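Local atomic coordinates of SOXA (Paracoccus denitrificans, PDB entry 2C1D), a protein that takes part in sulfur oxidation as the diheme subunit of the SoxAX cytochrome complex, which joins thiosulfate to a cysteine of the carrier protein SoxY. Residues A[42-45]-A[50-53]; A[107-112]-A[243-248]; A[168-173]-A[249-254]. All blocks are in the same frame, centred on the assembly; numbering follows the deposited sequence.

Contact 1 of 3, residues A[42-45]-A[50-53]; sequences RDDS and ERDD. With HEC (heme c), chain J.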
loop_
_atom_site.group_PDB
_atom_site.type_symbol
_atom_site.label_atom_id
_atom_site.label_comp_id
_atom_site.label_asym_id
_atom_site.label_seq_id
_atom_site.Cartn_x
_atom_site.Cartn_y
_atom_site.Cartn_z
ATOM N N ARG A 42 -1.029 14.523 0.480
ATOM C CA ARG A 42 -1.881 14.805 -0.663
ATOM C C ARG A 42 -1.742 16.262 -1.101
ATOM O O ARG A 42 -1.295 17.094 -0.319
ATOM C CB ARG A 42 -3.332 14.467 -0.305
ATOM C CG ARG A 42 -3.504 13.096 0.335
ATOM C CD ARG A 42 -3.506 11.938 -0.635
ATOM N NE ARG A 42 -2.238 11.693 -1.336
ATOM C CZ ARG A 42 -1.289 10.849 -0.940
ATOM N NH1 ARG A 42 -1.400 10.193 0.207
ATOM N NH2 ARG A 42 -0.212 10.653 -1.697
ATOM N N ASP A 43 -2.109 16.578 -2.345
ATOM C CA ASP A 43 -2.093 17.975 -2.785
ATOM C C ASP A 43 -3.243 18.762 -2.130
ATOM O O ASP A 43 -4.180 18.166 -1.571
ATOM C CB ASP A 43 -2.089 18.137 -4.329
ATOM C CG ASP A 43 -3.267 17.463 -5.031
ATOM O OD1 ASP A 43 -4.349 17.284 -4.437
ATOM O OD2 ASP A 43 -3.192 17.078 -6.228
ATOM N N ASP A 44 -3.181 20.095 -2.180
ATOM C CA ASP A 44 -4.135 20.882 -1.391
ATOM C C ASP A 44 -5.573 20.681 -1.837
ATOM O O ASP A 44 -6.476 20.692 -1.002
ATOM C CB ASP A 44 -3.834 22.394 -1.359
ATOM C CG ASP A 44 -4.837 23.155 -0.469
ATOM O OD1 ASP A 44 -5.008 22.736 0.730
ATOM O OD2 ASP A 44 -5.536 24.128 -0.897
ATOM N N SER A 45 -5.803 20.505 -3.133
ATOM C CA SER A 45 -7.173 20.343 -3.606
ATOM C C SER A 45 -7.775 19.035 -3.044
ATOM O O SER A 45 -8.963 18.980 -2.723
ATOM C CB SER A 45 -7.270 20.427 -5.139
ATOM O OG SER A 45 -7.380 19.149 -5.755
ATOM N N GLU A 50 -11.448 16.812 2.438
ATOM C CA GLU A 50 -11.709 16.197 3.744
ATOM C C GLU A 50 -12.044 17.244 4.810
ATOM O O GLU A 50 -12.476 16.877 5.918
ATOM C CB GLU A 50 -10.506 15.353 4.169
ATOM C CG GLU A 50 -10.783 14.443 5.338
ATOM C CD GLU A 50 -9.732 13.355 5.533
ATOM O OE1 GLU A 50 -9.616 12.876 6.682
ATOM O OE2 GLU A 50 -9.035 12.961 4.562
ATOM N N ARG A 51 -11.821 18.533 4.483
ATOM C CA ARG A 51 -11.943 19.638 5.452
ATOM C C ARG A 51 -13.352 19.975 5.864
ATOM O O ARG A 51 -13.533 20.660 6.866
ATOM C CB ARG A 51 -11.371 20.953 4.929
ATOM C CG ARG A 51 -9.931 20.913 4.688
ATOM C CD ARG A 51 -9.332 22.240 4.211
ATOM N NE ARG A 51 -8.209 22.396 5.093
ATOM C CZ ARG A 51 -6.952 22.281 4.798
ATOM N NH1 ARG A 51 -6.504 22.176 3.565
ATOM N NH2 ARG A 51 -6.111 22.367 5.799
ATOM N N ASP A 52 -14.334 19.572 5.072
ATOM C CA ASP A 52 -15.702 19.690 5.525
ATOM C C ASP A 52 -16.650 18.687 4.908
ATOM O O ASP A 52 -16.538 18.304 3.743
ATOM C CB ASP A 52 -16.219 21.096 5.306
ATOM C CG ASP A 52 -16.386 21.401 3.891
ATOM O OD1 ASP A 52 -15.356 21.630 3.228
ATOM O OD2 ASP A 52 -17.518 21.371 3.360
ATOM N N ASP A 53 -17.617 18.281 5.716
ATOM C CA ASP A 53 -18.515 17.210 5.357
ATOM C C ASP A 53 -19.343 17.500 4.135
ATOM O O ASP A 53 -19.704 16.570 3.421
ATOM C CB ASP A 53 -19.438 16.907 6.531
ATOM C CG ASP A 53 -18.695 16.254 7.701
ATOM O OD1 ASP A 53 -17.521 15.862 7.535
ATOM O OD2 ASP A 53 -19.213 16.112 8.816
HETATM FE FE HEC J . 1.131 0.868 -0.024
HETATM C CHA HEC J . -0.960 3.551 -0.350
HETATM C CHB HEC J . -0.566 0.003 2.871
HETATM C CHC HEC J . 3.068 -1.881 0.268
HETATM C CHD HEC J . 3.096 1.991 -2.557
HETATM N NA HEC J . -0.482 1.656 1.068
HETATM C C1A HEC J . -1.192 2.774 0.741
HETATM C C2A HEC J . -2.192 2.984 1.752
HETATM C C3A HEC J . -2.074 1.980 2.647
HETATM C C4A HEC J . -0.991 1.135 2.231
HETATM C CMA HEC J . -2.915 1.732 3.898
HETATM C CAA HEC J . -3.215 4.146 1.795
HETATM C CBA HEC J . -2.710 5.217 2.778
HETATM C CGA HEC J . -3.714 6.355 2.921
HETATM O O1A HEC J . -3.422 7.296 3.692
HETATM O O2A HEC J . -4.798 6.342 2.249
HETATM N NB HEC J . 1.230 -0.618 1.286
HETATM C C1B HEC J . 0.418 -0.840 2.388
HETATM C C2B HEC J . 0.723 -2.130 2.924
HETATM C C3B HEC J . 1.729 -2.645 2.227
HETATM C C4B HEC J . 2.041 -1.723 1.170
HETATM C CMB HEC J . 0.063 -2.725 4.171
HETATM C CAB HEC J . 2.392 -4.021 2.455
HETATM C CBB HEC J . 1.482 -5.034 2.324
HETATM N NC HEC J . 2.805 0.181 -0.978
HETATM C C1C HEC J . 3.462 -0.972 -0.680
HETATM C C2C HEC J . 4.571 -1.135 -1.599
HETATM C C3C HEC J . 4.591 -0.048 -2.395
HETATM C C4C HEC J . 3.469 0.788 -1.987
HETATM C CMC HEC J . 5.506 -2.363 -1.545
HETATM C CAC HEC J . 5.538 0.401 -3.560
HETATM C CBC HEC J . 6.017 -0.414 -4.511
HETATM N ND HEC J . 1.073 2.462 -1.237
HETATM C C1D HEC J . 2.001 2.737 -2.245
HETATM C C2D HEC J . 1.624 3.952 -2.939
HETATM C C3D HEC J . 0.361 4.419 -2.258
HETATM C C4D HEC J . 0.098 3.445 -1.222
HETATM C CMD HEC J . 2.333 4.641 -4.119
HETATM C CAD HEC J . -0.457 5.699 -2.557
HETATM C CBD HEC J . 0.289 6.892 -1.929
HETATM C CGD HEC J . 0.231 6.892 -0.415
HETATM O O1D HEC J . 1.128 6.359 0.275
HETATM O O2D HEC J . -0.713 7.436 0.162
#
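Asp44 and Arg51 meet through two side-chain torsions. In Asp44, CG lies anti to the backbone N (chi1 -178°), and this swings the carboxylate out to 50-53. Arg51 points its CB toward 42-45, and its chain bends only at chi3. The two side chains cross at about a right angle. Asp44 OD1 lies 3.3 Å from Arg51 NH1, at the edge of the guanidinium and near its plane. This is a salt bridge. The carboxylate and guanidinium planes are 51° apart, so the pair is not a flat, two-pronged one. Arg51 also reaches Asp48 through NH1 and Asp5 through NH2, and Asp48 is its stronger partner. The carboxylates of Asp44, Asp48 and Asp5 thus gather round one guanidinium. The contact closes the short helix 44-48 onto the loop that follows it. Asp43 is the N-cap of this helix and its side chain caps a backbone N of the first turn. In the loop, Asp52 is a zinc ligand together with Asp55, so Arg51 stands next to a metal site. At the start of segment 42-45, Arg42 turns to heme c. Its chain is bent at chi2 and chi3, and its guanidinium meets a propionate obliquely. NH1 of Arg42 gives a weak hydrogen bond to heme O2D at 2.8 Å, with an N-H...O angle of 124°. Arg42 NH2 is bonded to His196 O, which helps to fix the turn of the guanidinium. Ser198 and Arg263 are further hydrogen-bonding partners of this heme.

Contact 2 of 3, residues A[107-112]-A[243-248]; sequences LMIMED and ALELYV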
loop_
_atom_site.group_PDB
_atom_site.type_symbol
_atom_site.label_atom_id
_atom_site.label_comp_id
_atom_site.label_asym_id
_atom_site.label_seq_id
_atom_site.Cartn_x
_atom_site.Cartn_y
_atom_site.Cartn_z
ATOM N N LEU A 107 -9.637 -12.654 17.226
ATOM C CA LEU A 107 -9.313 -11.411 16.512
ATOM C C LEU A 107 -10.481 -11.014 15.593
ATOM O O LEU A 107 -10.931 -11.804 14.769
ATOM C CB LEU A 107 -8.042 -11.524 15.684
ATOM C CG LEU A 107 -7.569 -10.215 15.013
ATOM C CD1 LEU A 107 -7.287 -9.162 16.063
ATOM C CD2 LEU A 107 -6.314 -10.426 14.150
ATOM N N MET A 108 -10.944 -9.773 15.726
ATOM C CA MET A 108 -12.022 -9.259 14.906
ATOM C C MET A 108 -11.564 -7.990 14.192
ATOM O O MET A 108 -10.984 -7.122 14.820
ATOM C CB MET A 108 -13.246 -8.945 15.772
ATOM C CG MET A 108 -13.736 -10.109 16.622
ATOM S SD MET A 108 -14.584 -11.316 15.650
ATOM C CE MET A 108 -16.255 -10.671 15.495
ATOM N N ILE A 109 -11.781 -7.937 12.879
ATOM C CA ILE A 109 -11.834 -6.680 12.148
ATOM C C ILE A 109 -13.298 -6.319 12.101
ATOM O O ILE A 109 -14.147 -7.133 12.446
ATOM C CB ILE A 109 -11.213 -6.773 10.722
ATOM C CG1 ILE A 109 -11.963 -7.768 9.824
ATOM C CG2 ILE A 109 -9.760 -7.156 10.840
ATOM C CD1 ILE A 109 -11.398 -7.926 8.425
ATOM N N MET A 110 -13.599 -5.107 11.676
ATOM C CA MET A 110 -14.938 -4.583 11.795
ATOM C C MET A 110 -15.887 -5.410 10.974
ATOM O O MET A 110 -17.021 -5.657 11.395
ATOM C CB MET A 110 -14.992 -3.120 11.367
ATOM C CG MET A 110 -16.307 -2.410 11.758
ATOM S SD MET A 110 -16.463 -2.226 13.545
ATOM C CE MET A 110 -15.328 -0.935 13.796
ATOM N N GLU A 111 -15.410 -5.853 9.810
ATOM C CA GLU A 111 -16.164 -6.697 8.903
ATOM C C GLU A 111 -16.668 -7.965 9.621
ATOM O O GLU A 111 -17.765 -8.439 9.342
ATOM C CB GLU A 111 -15.296 -7.098 7.699
ATOM C CG GLU A 111 -14.989 -5.986 6.711
ATOM C CD GLU A 111 -13.711 -5.226 7.010
ATOM O OE1 GLU A 111 -13.341 -5.078 8.203
ATOM O OE2 GLU A 111 -13.088 -4.737 6.048
ATOM N N ASP A 112 -15.869 -8.513 10.534
ATOM C CA ASP A 112 -16.307 -9.690 11.279
ATOM C C ASP A 112 -17.456 -9.366 12.229
ATOM O O ASP A 112 -18.341 -10.169 12.369
ATOM C CB ASP A 112 -15.186 -10.308 12.090
ATOM C CG ASP A 112 -14.039 -10.778 11.243
ATOM O OD1 ASP A 112 -14.265 -11.434 10.188
ATOM O OD2 ASP A 112 -12.864 -10.550 11.600
ATOM N N ALA A 243 -4.536 -9.992 10.762
ATOM C CA ALA A 243 -3.323 -9.711 11.524
ATOM C C ALA A 243 -2.567 -8.478 11.024
ATOM O O ALA A 243 -2.114 -7.660 11.814
ATOM C CB ALA A 243 -2.394 -10.929 11.554
ATOM N N LEU A 244 -2.463 -8.320 9.715
ATOM C CA LEU A 244 -1.839 -7.155 9.121
ATOM C C LEU A 244 -2.623 -5.893 9.485
ATOM O O LEU A 244 -2.029 -4.885 9.784
ATOM C CB LEU A 244 -1.788 -7.311 7.585
ATOM C CG LEU A 244 -1.089 -6.235 6.778
ATOM C CD1 LEU A 244 0.362 -6.031 7.241
ATOM C CD2 LEU A 244 -1.140 -6.582 5.270
ATOM N N GLU A 245 -3.954 -5.951 9.437
ATOM C CA GLU A 245 -4.768 -4.782 9.789
ATOM C C GLU A 245 -4.549 -4.361 11.249
ATOM O O GLU A 245 -4.521 -3.162 11.565
ATOM C CB GLU A 245 -6.282 -4.991 9.496
ATOM C CG GLU A 245 -7.087 -3.717 9.722
ATOM C CD GLU A 245 -8.533 -3.764 9.248
ATOM O OE1 GLU A 245 -9.401 -3.138 9.910
ATOM O OE2 GLU A 245 -8.812 -4.390 8.219
ATOM N N LEU A 246 -4.382 -5.335 12.133
ATOM C CA LEU A 246 -4.068 -5.068 13.546
ATOM C C LEU A 246 -2.724 -4.382 13.682
ATOM O O LEU A 246 -2.594 -3.369 14.381
ATOM C CB LEU A 246 -4.052 -6.377 14.359
ATOM C CG LEU A 246 -3.564 -6.344 15.819
ATOM C CD1 LEU A 246 -4.507 -5.536 16.740
ATOM C CD2 LEU A 246 -3.401 -7.759 16.347
ATOM N N TYR A 247 -1.735 -4.924 12.989
ATOM C CA TYR A 247 -0.399 -4.390 13.062
ATOM C C TYR A 247 -0.331 -2.968 12.457
ATOM O O TYR A 247 0.221 -2.058 13.070
ATOM C CB TYR A 247 0.610 -5.329 12.403
ATOM C CG TYR A 247 1.968 -4.739 12.443
ATOM C CD1 TYR A 247 2.686 -4.699 13.635
ATOM C CD2 TYR A 247 2.526 -4.165 11.313
ATOM C CE1 TYR A 247 3.952 -4.115 13.689
ATOM C CE2 TYR A 247 3.767 -3.566 11.365
ATOM C CZ TYR A 247 4.475 -3.547 12.559
ATOM O OH TYR A 247 5.711 -2.932 12.596
ATOM N N VAL A 248 -0.905 -2.783 11.273
ATOM C CA VAL A 248 -0.817 -1.499 10.563
ATOM C C VAL A 248 -1.632 -0.440 11.309
ATOM O O VAL A 248 -1.180 0.681 11.465
ATOM C CB VAL A 248 -1.243 -1.617 9.083
ATOM C CG1 VAL A 248 -1.199 -0.258 8.360
ATOM C CG2 VAL A 248 -0.319 -2.570 8.352
HETATM O O HOH W 1 -11.167 -3.387 12.105
HETATM O O HOH W 2 -10.728 -3.327 6.411
HETATM O O HOH W 3 -12.151 -2.756 9.136
#
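Leu107 and Leu246 make the apolar part. Leu107 CD1 touches Leu246 CD2 at 4.1 Å, and the two side chains cross obliquely. The other branch, Leu107 CD2, rests on the helix backbone, 3.9 Å from Ala243 N. Tyr161 packs on both leucines. Ile109 adds a mixed contact: its CG2 lies 3.9 Å from Glu245 OE2, against the carboxylate end of an extended chain.

Water carries the polar part. Glu245 OE2 and Glu111 OE1 come within 4.6 Å of each other without touching. One water lies 2.8 Å from both Glu111 OE2 and Glu245 OE2, and a second joins Glu111 OE1 to Glu245 OE1. The nearness of two acids could raise the proton affinity of one of them. A third water donates to Glu245 OE1 and accepts a weak bond from Met110 N.

Within 107-112, Ile109 is the N-cap of helix 110-122. Its N gives a 3.1 Å hydrogen bond to Asp112 OD2, three residues on in the first turn. Asp112 also pairs with Lys242. Together these contacts form part of the interface between the two cytochrome c domains, where strand 107-108 and the start of helix 110-122 face the flank of helix 239-251.

Contact 3 of 3, residues A[168-173]-A[249-254]; sequences IYYTRY and ASRGNG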
loop_
_atom_site.group_PDB
_atom_site.type_symbol
_atom_site.label_atom_id
_atom_site.label_comp_id
_atom_site.label_asym_id
_atom_site.label_seq_id
_atom_site.Cartn_x
_atom_site.Cartn_y
_atom_site.Cartn_z
ATOM N N ILE A 168 4.543 -9.961 8.183
ATOM C CA ILE A 168 4.003 -9.679 6.848
ATOM C C ILE A 168 4.490 -8.306 6.394
ATOM O O ILE A 168 4.969 -8.173 5.278
ATOM C CB ILE A 168 2.428 -9.769 6.858
ATOM C CG1 ILE A 168 2.006 -11.197 7.189
ATOM C CG2 ILE A 168 1.792 -9.279 5.527
ATOM C CD1 ILE A 168 0.523 -11.386 7.441
ATOM N N TYR A 169 4.415 -7.305 7.288
ATOM C CA TYR A 169 4.755 -5.912 6.975
ATOM C C TYR A 169 6.167 -5.758 6.421
ATOM O O TYR A 169 6.399 -4.948 5.515
ATOM C CB TYR A 169 4.605 -4.989 8.215
ATOM C CG TYR A 169 4.477 -3.526 7.829
ATOM C CD1 TYR A 169 3.261 -3.013 7.451
ATOM C CD2 TYR A 169 5.584 -2.678 7.805
ATOM C CE1 TYR A 169 3.116 -1.703 7.057
ATOM C CE2 TYR A 169 5.455 -1.337 7.401
ATOM C CZ TYR A 169 4.205 -0.864 7.011
ATOM O OH TYR A 169 4.023 0.445 6.609
ATOM N N TYR A 170 7.084 -6.564 6.954
ATOM C CA TYR A 170 8.494 -6.523 6.580
ATOM C C TYR A 170 8.922 -7.630 5.603
ATOM O O TYR A 170 10.078 -7.704 5.244
ATOM C CB TYR A 170 9.341 -6.584 7.856
ATOM C CG TYR A 170 9.223 -5.304 8.641
ATOM C CD1 TYR A 170 8.285 -5.164 9.647
ATOM C CD2 TYR A 170 10.024 -4.220 8.332
ATOM C CE1 TYR A 170 8.167 -3.963 10.355
ATOM C CE2 TYR A 170 9.905 -3.024 9.007
ATOM C CZ TYR A 170 8.977 -2.899 10.017
ATOM O OH TYR A 170 8.889 -1.707 10.683
ATOM N N THR A 171 7.995 -8.469 5.159
ATOM C CA THR A 171 8.324 -9.528 4.182
ATOM C C THR A 171 8.346 -8.962 2.789
ATOM O O THR A 171 7.433 -8.240 2.386
ATOM C CB THR A 171 7.327 -10.686 4.283
ATOM O OG1 THR A 171 7.504 -11.339 5.533
ATOM C CG2 THR A 171 7.640 -11.813 3.249
ATOM N N ARG A 172 9.391 -9.286 2.036
ATOM C CA ARG A 172 9.573 -8.670 0.736
ATOM C C ARG A 172 8.980 -9.607 -0.283
ATOM O O ARG A 172 9.609 -10.593 -0.663
ATOM C CB ARG A 172 11.043 -8.403 0.466
ATOM C CG ARG A 172 11.621 -7.367 1.423
ATOM C CD ARG A 172 13.065 -7.083 1.223
ATOM N NE ARG A 172 13.260 -6.384 -0.039
ATOM C CZ ARG A 172 14.304 -5.664 -0.348
ATOM N NH1 ARG A 172 15.309 -5.497 0.523
ATOM N NH2 ARG A 172 14.346 -5.083 -1.540
ATOM N N TYR A 173 7.739 -9.330 -0.656
ATOM C CA TYR A 173 6.974 -10.180 -1.548
ATOM C C TYR A 173 7.244 -10.010 -3.051
ATOM O O TYR A 173 7.724 -8.971 -3.530
ATOM C CB TYR A 173 5.488 -9.970 -1.294
ATOM C CG TYR A 173 5.024 -10.423 0.082
ATOM C CD1 TYR A 173 4.596 -9.502 1.050
ATOM C CD2 TYR A 173 5.002 -11.776 0.418
ATOM C CE1 TYR A 173 4.158 -9.922 2.288
ATOM C CE2 TYR A 173 4.576 -12.205 1.664
ATOM C CZ TYR A 173 4.169 -11.282 2.601
ATOM O OH TYR A 173 3.737 -11.744 3.832
ATOM N N ALA A 249 -2.807 -0.803 11.812
ATOM C CA ALA A 249 -3.573 0.104 12.653
ATOM C C ALA A 249 -2.744 0.704 13.804
ATOM O O ALA A 249 -2.824 1.896 14.083
ATOM C CB ALA A 249 -4.810 -0.598 13.220
ATOM N N SER A 250 -1.984 -0.150 14.475
ATOM C CA SER A 250 -1.206 0.233 15.649
ATOM C C SER A 250 -0.056 1.149 15.274
ATOM O O SER A 250 0.388 1.923 16.112
ATOM C CB SER A 250 -0.708 -1.002 16.412
ATOM O OG SER A 250 0.375 -1.643 15.753
ATOM N N ARG A 251 0.435 1.093 14.024
ATOM C CA ARG A 251 1.460 2.028 13.575
ATOM C C ARG A 251 0.969 3.482 13.578
ATOM O O ARG A 251 1.773 4.409 13.595
ATOM C CB ARG A 251 2.011 1.669 12.192
ATOM C CG ARG A 251 2.783 0.340 12.147
ATOM C CD ARG A 251 3.095 -0.101 10.724
ATOM N NE ARG A 251 4.114 0.733 10.123
ATOM C CZ ARG A 251 5.420 0.550 10.287
ATOM N NH1 ARG A 251 5.886 -0.473 11.002
ATOM N NH2 ARG A 251 6.265 1.368 9.679
ATOM N N GLY A 252 -0.342 3.683 13.585
ATOM C CA GLY A 252 -0.896 5.022 13.695
ATOM C C GLY A 252 -1.536 5.333 15.027
ATOM O O GLY A 252 -2.307 6.284 15.119
ATOM N N ASN A 253 -1.235 4.557 16.067
ATOM C CA ASN A 253 -1.714 4.858 17.424
ATOM C C ASN A 253 -1.347 6.286 17.806
ATOM O O ASN A 253 -0.167 6.683 17.702
ATOM C CB ASN A 253 -1.101 3.889 18.439
ATOM C CG ASN A 253 -1.888 2.617 18.583
ATOM O OD1 ASN A 253 -3.016 2.522 18.096
ATOM N ND2 ASN A 253 -1.317 1.636 19.294
ATOM N N GLY A 254 -2.353 7.067 18.203
ATOM C CA GLY A 254 -2.163 8.468 18.558
ATOM C C GLY A 254 -2.750 9.414 17.531
ATOM O O GLY A 254 -3.231 10.494 17.877
HETATM O O HOH W 4 5.266 2.851 7.494
#
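The backbones stay well apart, with 10.8 Å between the CA atoms of Tyr169 and Arg251, and long side chains span the distance. The segments take in the last turns of helices 159-170 and 239-251 and the loops after them, in the second cytochrome c domain. Pairing of first and last helices is a hallmark of the cytochrome c fold, and these two probably fill those places. Tyr169 and Arg251 reach toward each other from opposite directions. The guanidinium of Arg251 lies flat on the Tyr169 ring, with centres 4.1 Å apart and planes at 22°, a cation-pi stack. Tyr169 CE2 sits over the middle of the guanidinium, 3.4 Å from Arg251 CZ. The bend at chi3 (72°) folds the guanidinium down onto the ring; CD lies over the same face in a CH-pi contact. Tyr170 comes in at the guanidinium edge instead. Arg251 NH1 donates to Tyr170 OH over 3.3 Å, and this OH lies 18° out of the guanidinium plane. The strongest polar partner of both is Glu185, salt-bridged to Arg251 NH2 and hydrogen-bonded to Tyr170 OH. It probably balances the buried positive charge. A methionine in place of Arg251 would probably leave Glu185 without its ionic mate and the Tyr169 ring without its flat cationic cover. Tyr169 also packs on Cys180, bound covalently to the second heme, and His184, an axial ligand of its iron, so the stack lies beside the heme attachment site. A water bridges the far ends, 2.8 Å from Tyr169 OH and accepting from Arg251 NH2 at 2.8 Å.

Overall arrangement
Contact 1 comes first along the chain and closes before the other two open. Contacts 2 and 3 then alternate, since both return to helix 239-251. Their centres are 12 Å apart and they touch: Tyr247 and Val248 pack on Tyr169, and Leu244 on Ile168. That helix therefore faces the first cytochrome c domain through contact 2 and helix 159-170 through contact 3. Contact 1 lies on the surface, its centre about 27 Å from that of contact 2 and 25 Å from that of contact 3. Contacts 1 and 3 still approach the same heme from different parts of the chain, contact 1 at a propionate and contact 3 beside the attachment site.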